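Glycosyl hydrolase family 62 protein (Coprinopsis cinerea, PDB 5B6T) probably hydrolyses alpha-L-arabinofuranosyl side groups from arabinoxylan, as a family 62 alpha-L-arabinofuranosidase of fungal origin. Local coordinates at residues S243-F246 with N250-A253; L52-F57 with N113-W118; T123-M128 with C153-S158. All coordinates share one frame; numbering follows the deposited sequence.

Contact 1: S243-F246 with N250-A253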
loop_
_atom_site.group_PDB
_atom_site.type_symbol
_atom_site.label_atom_id
_atom_site.label_comp_id
_atom_site.label_asym_id
_atom_site.label_seq_id
_atom_site.Cartn_x
_atom_site.Cartn_y
_atom_site.Cartn_z
ATOM N N SER A 243 -0.378 -4.697 22.001
ATOM C CA SER A 243 -1.620 -5.021 22.748
ATOM C C SER A 243 -2.882 -4.253 22.304
ATOM O O SER A 243 -4.008 -4.523 22.777
ATOM C CB SER A 243 -1.375 -4.795 24.242
ATOM O OG SER A 243 -1.061 -3.449 24.470
ATOM N N ASN A 244 -2.690 -3.269 21.430
ATOM C CA ASN A 244 -3.786 -2.543 20.817
ATOM C C ASN A 244 -3.378 -2.141 19.391
ATOM O O ASN A 244 -3.053 -0.990 19.125
ATOM C CB ASN A 244 -4.248 -1.347 21.633
ATOM C CG ASN A 244 -5.446 -0.687 21.010
ATOM O OD1 ASN A 244 -6.358 -1.376 20.525
ATOM N ND2 ASN A 244 -5.458 0.645 20.991
ATOM N N PRO A 245 -3.366 -3.120 18.481
ATOM C CA PRO A 245 -2.764 -2.892 17.161
ATOM C C PRO A 245 -3.807 -2.449 16.141
ATOM O O PRO A 245 -4.996 -2.672 16.341
ATOM C CB PRO A 245 -2.229 -4.270 16.809
ATOM C CG PRO A 245 -3.216 -5.218 17.426
ATOM C CD PRO A 245 -3.606 -4.559 18.724
ATOM N N PHE A 246 -3.389 -1.884 15.007
ATOM C CA PHE A 246 -4.373 -1.687 13.966
ATOM C C PHE A 246 -4.759 -3.070 13.433
ATOM O O PHE A 246 -5.938 -3.408 13.360
ATOM C CB PHE A 246 -3.855 -0.778 12.845
ATOM C CG PHE A 246 -4.866 -0.563 11.781
ATOM C CD1 PHE A 246 -5.948 0.293 11.993
ATOM C CD2 PHE A 246 -4.764 -1.250 10.572
ATOM C CE1 PHE A 246 -6.916 0.477 11.001
ATOM C CE2 PHE A 246 -5.724 -1.095 9.583
ATOM C CZ PHE A 246 -6.803 -0.220 9.796
ATOM N N ASN A 250 -3.018 -10.981 16.764
ATOM C CA ASN A 250 -3.830 -11.004 17.984
ATOM C C ASN A 250 -5.136 -10.228 17.922
ATOM O O ASN A 250 -5.880 -10.201 18.912
ATOM C CB ASN A 250 -3.027 -10.602 19.236
ATOM C CG ASN A 250 -2.559 -9.154 19.192
ATOM O OD1 ASN A 250 -2.204 -8.676 18.143
ATOM N ND2 ASN A 250 -2.524 -8.470 20.331
ATOM N N ASN A 251 -5.439 -9.591 16.805
ATOM C CA ASN A 251 -6.799 -9.069 16.617
ATOM C C ASN A 251 -7.452 -9.478 15.303
ATOM O O ASN A 251 -8.405 -8.831 14.840
ATOM C CB ASN A 251 -6.884 -7.536 16.830
ATOM C CG ASN A 251 -6.302 -6.725 15.686
ATOM O OD1 ASN A 251 -5.554 -7.240 14.871
ATOM N ND2 ASN A 251 -6.582 -5.426 15.677
ATOM N N VAL A 252 -6.932 -10.542 14.715
ATOM C CA VAL A 252 -7.462 -11.094 13.474
ATOM C C VAL A 252 -7.960 -12.513 13.691
ATOM O O VAL A 252 -7.178 -13.427 13.974
ATOM C CB VAL A 252 -6.385 -11.086 12.374
ATOM C CG1 VAL A 252 -6.838 -11.857 11.147
ATOM C CG2 VAL A 252 -6.008 -9.640 12.014
ATOM N N ALA A 253 -9.283 -12.646 13.626
ATOM C CA ALA A 253 -9.959 -13.928 13.570
ATOM C C ALA A 253 -9.936 -14.414 12.133
ATOM O O ALA A 253 -9.810 -13.605 11.205
ATOM C CB ALA A 253 -11.410 -13.779 14.034
#
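Asn251 reaches back with its side-chain amide to the carbonyl of Phe246, closing a short loop in a five-bladed beta-propeller. The loop runs from strand 236-237, at the outer edge of one blade, to strand 252-254, at the outer edge of the next, where the chain pairs with the N-terminal strand 7-9.

The polar part rests on one amide. Asn251 ND2 donates to Phe246 O at 3.1 Å with a fairly straight N-H...O angle of 162°. The acceptor lies almost in the plane of the amide, yet the nitrogen sits well above the plane of the Phe246 carbonyl, 66° out of it, so neither lone pair is met squarely. Pro245 O is 3.2 Å from Asn251 ND2. The amide has further partners: OD1 takes the backbone N-H of Arg248, and ND2 also gives to Phe5 O, while Phe246 O receives a second donor from Trp7 NE1. A leucine here would probably leave the Arg248 N-H without its acceptor, and Phe5 O and Phe246 O each short of the donor they now take from ND2.

The van der Waals part belongs to Pro245, which sets its CB toward the other segment and also touches Trp222. Its CG meets Asn251 ND2 at 3.8 Å and Asn250 OD1 at 3.7 Å, the proline and each asparagine approaching from opposite directions. In Phe246, by contrast, CB points away, and the ring packs edge-to-face with Trp7.

At the exposed end, Asn250 ND2 binds Glu242 O, just ahead of 243-246. With chi1 at 65°, Asn250 CG is tucked between backbone N and carbonyl carbon, which brings ND2 to within 4.3 Å of Ser243 CA.

Contact 2: L52-F57 with N113-W118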
loop_
_atom_site.group_PDB
_atom_site.type_symbol
_atom_site.label_atom_id
_atom_site.label_comp_id
_atom_site.label_asym_id
_atom_site.label_seq_id
_atom_site.Cartn_x
_atom_site.Cartn_y
_atom_site.Cartn_z
ATOM N N LEU A 52 5.119 -5.632 -11.848
ATOM C CA LEU A 52 3.763 -5.300 -11.431
ATOM C C LEU A 52 2.757 -6.053 -12.276
ATOM O O LEU A 52 2.965 -6.282 -13.465
ATOM C CB LEU A 52 3.510 -3.792 -11.592
ATOM C CG LEU A 52 4.375 -2.842 -10.751
ATOM C CD1 LEU A 52 4.134 -1.375 -11.111
ATOM C CD2 LEU A 52 4.134 -3.020 -9.259
ATOM N N VAL A 53 1.643 -6.381 -11.635
ATOM C CA VAL A 53 0.540 -7.072 -12.303
ATOM C C VAL A 53 -0.797 -6.374 -11.980
ATOM O O VAL A 53 -0.982 -5.826 -10.879
ATOM C CB VAL A 53 0.547 -8.561 -11.911
ATOM C CG1 VAL A 53 0.261 -8.755 -10.440
ATOM C CG2 VAL A 53 -0.394 -9.366 -12.803
ATOM N N TYR A 54 -1.705 -6.411 -12.964
ATOM C CA TYR A 54 -3.051 -5.900 -12.866
ATOM C C TYR A 54 -4.008 -7.091 -12.888
ATOM O O TYR A 54 -3.850 -8.028 -13.705
ATOM C CB TYR A 54 -3.353 -4.965 -14.033
ATOM C CG TYR A 54 -4.798 -4.596 -14.206
ATOM C CD1 TYR A 54 -5.418 -3.716 -13.319
ATOM C CD2 TYR A 54 -5.558 -5.066 -15.286
ATOM C CE1 TYR A 54 -6.745 -3.359 -13.467
ATOM C CE2 TYR A 54 -6.892 -4.716 -15.425
ATOM C CZ TYR A 54 -7.483 -3.843 -14.531
ATOM O OH TYR A 54 -8.810 -3.483 -14.685
ATOM N N ILE A 55 -4.948 -7.073 -11.940
ATOM C CA ILE A 55 -5.898 -8.152 -11.732
ATOM C C ILE A 55 -7.278 -7.529 -11.586
ATOM O O ILE A 55 -7.425 -6.588 -10.831
ATOM C CB ILE A 55 -5.559 -8.939 -10.449
ATOM C CG1 ILE A 55 -4.054 -9.289 -10.386
ATOM C CG2 ILE A 55 -6.441 -10.187 -10.344
ATOM C CD1 ILE A 55 -3.606 -9.872 -9.043
ATOM N N SER A 56 -8.290 -8.022 -12.301
ATOM C CA SER A 56 -9.617 -7.455 -12.159
ATOM C C SER A 56 -10.665 -8.564 -12.105
ATOM O O SER A 56 -10.508 -9.614 -12.720
ATOM C CB SER A 56 -9.893 -6.438 -13.275
ATOM O OG SER A 56 -11.179 -5.834 -13.191
ATOM N N PHE A 57 -11.702 -8.317 -11.326
ATOM C CA PHE A 57 -12.737 -9.319 -11.060
ATOM C C PHE A 57 -13.975 -8.612 -10.517
ATOM O O PHE A 57 -13.896 -7.539 -9.907
ATOM C CB PHE A 57 -12.228 -10.388 -10.060
ATOM C CG PHE A 57 -11.518 -9.828 -8.863
ATOM C CD1 PHE A 57 -10.163 -9.574 -8.904
ATOM C CD2 PHE A 57 -12.218 -9.547 -7.693
ATOM C CE1 PHE A 57 -9.518 -9.040 -7.816
ATOM C CE2 PHE A 57 -11.579 -9.016 -6.601
ATOM C CZ PHE A 57 -10.219 -8.764 -6.662
ATOM N N ASN A 113 -9.305 0.433 -17.086
ATOM C CA ASN A 113 -9.642 -0.810 -17.793
ATOM C C ASN A 113 -8.730 -1.164 -18.950
ATOM O O ASN A 113 -8.953 -2.170 -19.611
ATOM C CB ASN A 113 -11.097 -0.768 -18.288
ATOM C CG ASN A 113 -12.077 -1.052 -17.188
ATOM O OD1 ASN A 113 -12.871 -0.200 -16.830
ATOM N ND2 ASN A 113 -12.029 -2.263 -16.656
ATOM N N ASN A 114 -7.715 -0.333 -19.222
ATOM C CA ASN A 114 -6.745 -0.621 -20.276
ATOM C C ASN A 114 -5.361 -0.826 -19.690
ATOM O O ASN A 114 -4.527 0.070 -19.742
ATOM C CB ASN A 114 -6.698 0.510 -21.325
ATOM C CG ASN A 114 -5.842 0.138 -22.496
ATOM O OD1 ASN A 114 -5.731 -1.059 -22.818
ATOM N ND2 ASN A 114 -5.194 1.118 -23.119
ATOM N N PRO A 115 -5.073 -2.034 -19.187
ATOM C CA PRO A 115 -3.760 -2.205 -18.576
ATOM C C PRO A 115 -2.610 -2.023 -19.569
ATOM O O PRO A 115 -1.498 -1.640 -19.174
ATOM C CB PRO A 115 -3.818 -3.633 -18.039
ATOM C CG PRO A 115 -4.950 -4.310 -18.783
ATOM C CD PRO A 115 -5.944 -3.204 -18.982
ATOM N N ALA A 116 -2.862 -2.247 -20.852
ATOM C CA ALA A 116 -1.820 -2.054 -21.860
ATOM C C ALA A 116 -1.382 -0.601 -22.009
ATOM O O ALA A 116 -0.321 -0.344 -22.612
ATOM C CB ALA A 116 -2.288 -2.590 -23.211
ATOM N N GLY A 117 -2.148 0.354 -21.459
ATOM C CA GLY A 117 -1.936 1.795 -21.627
ATOM C C GLY A 117 -1.028 2.477 -20.627
ATOM O O GLY A 117 -0.686 3.644 -20.810
ATOM N N TRP A 118 -0.613 1.778 -19.576
ATOM C CA TRP A 118 0.235 2.449 -18.572
ATOM C C TRP A 118 1.573 2.883 -19.146
ATOM O O TRP A 118 2.316 2.085 -19.739
ATOM C CB TRP A 118 0.424 1.556 -17.367
ATOM C CG TRP A 118 -0.852 1.376 -16.582
ATOM C CD1 TRP A 118 -1.675 0.276 -16.573
ATOM C CD2 TRP A 118 -1.460 2.333 -15.713
ATOM N NE1 TRP A 118 -2.752 0.492 -15.758
ATOM C CE2 TRP A 118 -2.648 1.752 -15.212
ATOM C CE3 TRP A 118 -1.106 3.613 -15.297
ATOM C CZ2 TRP A 118 -3.485 2.426 -14.318
ATOM C CZ3 TRP A 118 -1.927 4.289 -14.422
ATOM C CH2 TRP A 118 -3.091 3.672 -13.904
HETATM O O HOH W 1 -10.773 -4.737 -16.256
#
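Tyr54 lays its ring slantwise against the pyrrolidine of Pro115, and the two side chains cross obliquely. Tyr54 CD2 touches Pro115 CB at 3.6 Å, and Pro115 CG spans the same side of the ring, 3.9 Å from Tyr54 CE2. The phenol gets there because CG of Tyr54 stands anti to the backbone N (chi1 168°), sending the ring out from strand 49-57 along the proline.

Beyond the proline, the hydroxyl faces the amide of Asn113, whose plane is nearly perpendicular to the phenol ring (86°). Tyr54 OH and Asn113 ND2 stay 4.0 Å apart, and water 1 bridges them: it lies in the ring plane at the edge, 2.8 Å from Tyr54 OH, and accepts from Asn113 ND2 at 2.8 Å. The hydroxyl has a second partner in His39 ND1, on the neighbouring strand 37-46, so its rotation is probably fixed from two directions. Pro115 also rests on Tyr69.

A single 3-10 turn at 115-117 presents the proline, with Gly117 N bonded to Asn114 O. This is packing between neighbouring blades of a five-bladed beta-propeller, a strand of one meeting the loop that joins the last two strands of the next.

Contact 3: T123-M128 with C153-S158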
loop_
_atom_site.group_PDB
_atom_site.type_symbol
_atom_site.label_atom_id
_atom_site.label_comp_id
_atom_site.label_asym_id
_atom_site.label_seq_id
_atom_site.Cartn_x
_atom_site.Cartn_y
_atom_site.Cartn_z
ATOM N N THR A 123 9.701 10.004 -12.987
ATOM C CA THR A 123 10.000 10.110 -11.564
ATOM C C THR A 123 9.571 11.458 -10.958
ATOM O O THR A 123 9.493 12.468 -11.668
ATOM C CB THR A 123 11.470 9.847 -11.262
ATOM O OG1 THR A 123 12.275 10.805 -11.949
ATOM C CG2 THR A 123 11.869 8.445 -11.686
ATOM N N PHE A 124 9.264 11.432 -9.656
ATOM C CA PHE A 124 8.833 12.608 -8.915
ATOM C C PHE A 124 10.025 13.463 -8.456
ATOM O O PHE A 124 9.855 14.622 -8.040
ATOM C CB PHE A 124 8.050 12.155 -7.667
ATOM C CG PHE A 124 6.677 11.614 -7.932
ATOM C CD1 PHE A 124 5.675 12.425 -8.442
ATOM C CD2 PHE A 124 6.363 10.276 -7.642
ATOM C CE1 PHE A 124 4.407 11.951 -8.643
ATOM C CE2 PHE A 124 5.068 9.794 -7.838
ATOM C CZ PHE A 124 4.097 10.638 -8.348
ATOM N N TYR A 125 11.220 12.872 -8.429
ATOM C CA TYR A 125 12.436 13.579 -8.061
ATOM C C TYR A 125 13.518 13.251 -9.085
ATOM O O TYR A 125 13.478 12.220 -9.718
ATOM C CB TYR A 125 12.963 13.097 -6.710
ATOM C CG TYR A 125 11.999 13.140 -5.520
ATOM C CD1 TYR A 125 11.875 14.280 -4.740
ATOM C CD2 TYR A 125 11.312 12.001 -5.128
ATOM C CE1 TYR A 125 11.045 14.284 -3.640
ATOM C CE2 TYR A 125 10.499 11.988 -4.030
ATOM C CZ TYR A 125 10.370 13.108 -3.278
ATOM O OH TYR A 125 9.570 13.076 -2.152
ATOM N N SER A 126 14.545 14.081 -9.151
ATOM C CA SER A 126 15.664 13.795 -10.052
ATOM C C SER A 126 16.588 12.653 -9.551
ATOM O O SER A 126 17.304 12.021 -10.329
ATOM C CB SER A 126 16.429 15.105 -10.338
ATOM O OG SER A 126 17.136 15.500 -9.170
ATOM N N GLY A 127 16.518 12.340 -8.264
ATOM C CA GLY A 127 17.290 11.273 -7.653
ATOM C C GLY A 127 16.846 11.180 -6.209
ATOM O O GLY A 127 15.953 11.901 -5.807
ATOM N N MET A 128 17.477 10.323 -5.431
ATOM C CA MET A 128 17.138 10.201 -4.030
ATOM C C MET A 128 17.438 11.511 -3.311
ATOM O O MET A 128 18.565 11.985 -3.356
ATOM C CB MET A 128 17.904 9.070 -3.379
ATOM C CG MET A 128 17.401 8.724 -1.988
ATOM S SD MET A 128 18.261 7.365 -1.183
ATOM C CE MET A 128 17.878 6.007 -2.307
ATOM N N CYS A 153 -0.633 18.355 -2.768
ATOM C CA CYS A 153 -0.374 16.937 -2.895
ATOM C C CYS A 153 0.827 16.577 -2.058
ATOM O O CYS A 153 1.786 17.358 -1.980
ATOM C CB CYS A 153 -0.097 16.574 -4.351
ATOM S SG CYS A 153 -1.508 16.940 -5.413
ATOM N N HIS A 154 0.738 15.428 -1.395
ATOM C CA HIS A 154 1.793 14.932 -0.523
ATOM C C HIS A 154 2.303 13.599 -1.039
ATOM O O HIS A 154 1.510 12.764 -1.482
ATOM C CB HIS A 154 1.281 14.768 0.931
ATOM C CG HIS A 154 0.729 16.041 1.509
ATOM N ND1 HIS A 154 1.478 16.871 2.310
ATOM C CD2 HIS A 154 -0.483 16.623 1.392
ATOM C CE1 HIS A 154 0.748 17.926 2.645
ATOM N NE2 HIS A 154 -0.454 17.779 2.123
ATOM N N LEU A 155 3.601 13.404 -0.934
ATOM C CA LEU A 155 4.227 12.167 -1.356
ATOM C C LEU A 155 5.015 11.596 -0.182
ATOM O O LEU A 155 6.015 12.183 0.282
ATOM C CB LEU A 155 5.133 12.430 -2.569
ATOM C CG LEU A 155 5.979 11.240 -3.058
ATOM C CD1 LEU A 155 5.111 10.060 -3.485
ATOM C CD2 LEU A 155 6.895 11.645 -4.196
ATOM N N PHE A 156 4.524 10.480 0.330
ATOM C CA PHE A 156 5.156 9.782 1.430
ATOM C C PHE A 156 6.022 8.642 0.920
ATOM O O PHE A 156 5.733 8.016 -0.093
ATOM C CB PHE A 156 4.103 9.188 2.380
ATOM C CG PHE A 156 3.321 10.214 3.160
ATOM C CD1 PHE A 156 2.191 10.866 2.618
ATOM C CD2 PHE A 156 3.706 10.522 4.441
ATOM C CE1 PHE A 156 1.490 11.792 3.375
ATOM C CE2 PHE A 156 2.998 11.433 5.187
ATOM C CZ PHE A 156 1.894 12.064 4.658
ATOM N N SER A 157 7.051 8.312 1.687
ATOM C CA SER A 157 7.920 7.191 1.391
ATOM C C SER A 157 8.660 6.759 2.669
ATOM O O SER A 157 8.762 7.515 3.649
ATOM C CB SER A 157 8.882 7.568 0.245
ATOM O OG SER A 157 9.833 8.542 0.642
ATOM N N SER A 158 9.187 5.536 2.626
ATOM C CA SER A 158 9.918 4.931 3.718
ATOM C C SER A 158 11.345 4.554 3.337
ATOM O O SER A 158 11.684 4.488 2.171
ATOM C CB SER A 158 9.169 3.661 4.154
ATOM O OG SER A 158 7.919 4.002 4.676
HETATM O O HOH W 2 8.703 11.148 0.070
#
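The backbones of Phe124 and Leu155 pass with their CA atoms 8.9 Å apart, too far for main-chain pairing, so side chains and a water fill the space between them. The setting is a junction between successive blades of the five-bladed beta-propeller: 123-128 leaves the outermost strand of one blade, and 153-158 belongs to the second strand of the next.

Leu155 carries the apolar contact with a single methyl. Its CG is anti to the backbone N (chi1 174°), which carries CD2 toward two adjoining aromatic side chains: it lies 3.7 Å from Phe124 CB, equally near the start of that ring, and 3.6 Å from Tyr125 CE2. Both rings meet the methyl at a slant, and the tyrosine approaches the leucine from the opposite direction. The Phe124 ring continues into an aromatic group with Tyr106 of its own blade and Phe178, while Leu155 is backed by Val146. Two residues earlier on the strand, Cys153 forms the disulfide with Cys148 that ties strand 152-158 to strand 142-148.

The loop is steadied from within, Thr123 OG1 donating to Tyr125 O at 2.9 Å; that carbonyl also receives Asn103 ND2.

Polar contact is made through water 2, in the notch between the tyrosine and the strand. Tyr125 OH, which has its direct protein partner in Ser167 OG, is 3.1 Å from it. Ser157 OG, itself bonded to Trp141 NE1, makes another bond to the water. Thus a buried serine and a strand carbonyl are linked to the phenol without touching it: water 2 donates a hydrogen bond to Leu155 O, 2.9 Å away.

Overall arrangement
Contacts 2 and 3 both join neighbouring blades: contact 2 lies between the first and second, contact 3 between the second and third, and the second blade supplies a loop segment to each. Their centres are 23 Å apart. In both, an apolar touch is paired with a water bridge from a tyrosine hydroxyl, but contact 3 is the more deeply buried, whereas contact 2 ends at an exposed asparagine. Contact 1 stands across the chain's centre, its centre about 33 Å from that of contact 2 and about 32 Å from that of contact 3, where the fourth blade leads into the fifth. It too is largely buried, yet it is a local loop closure built on a direct amide-to-carbonyl bond.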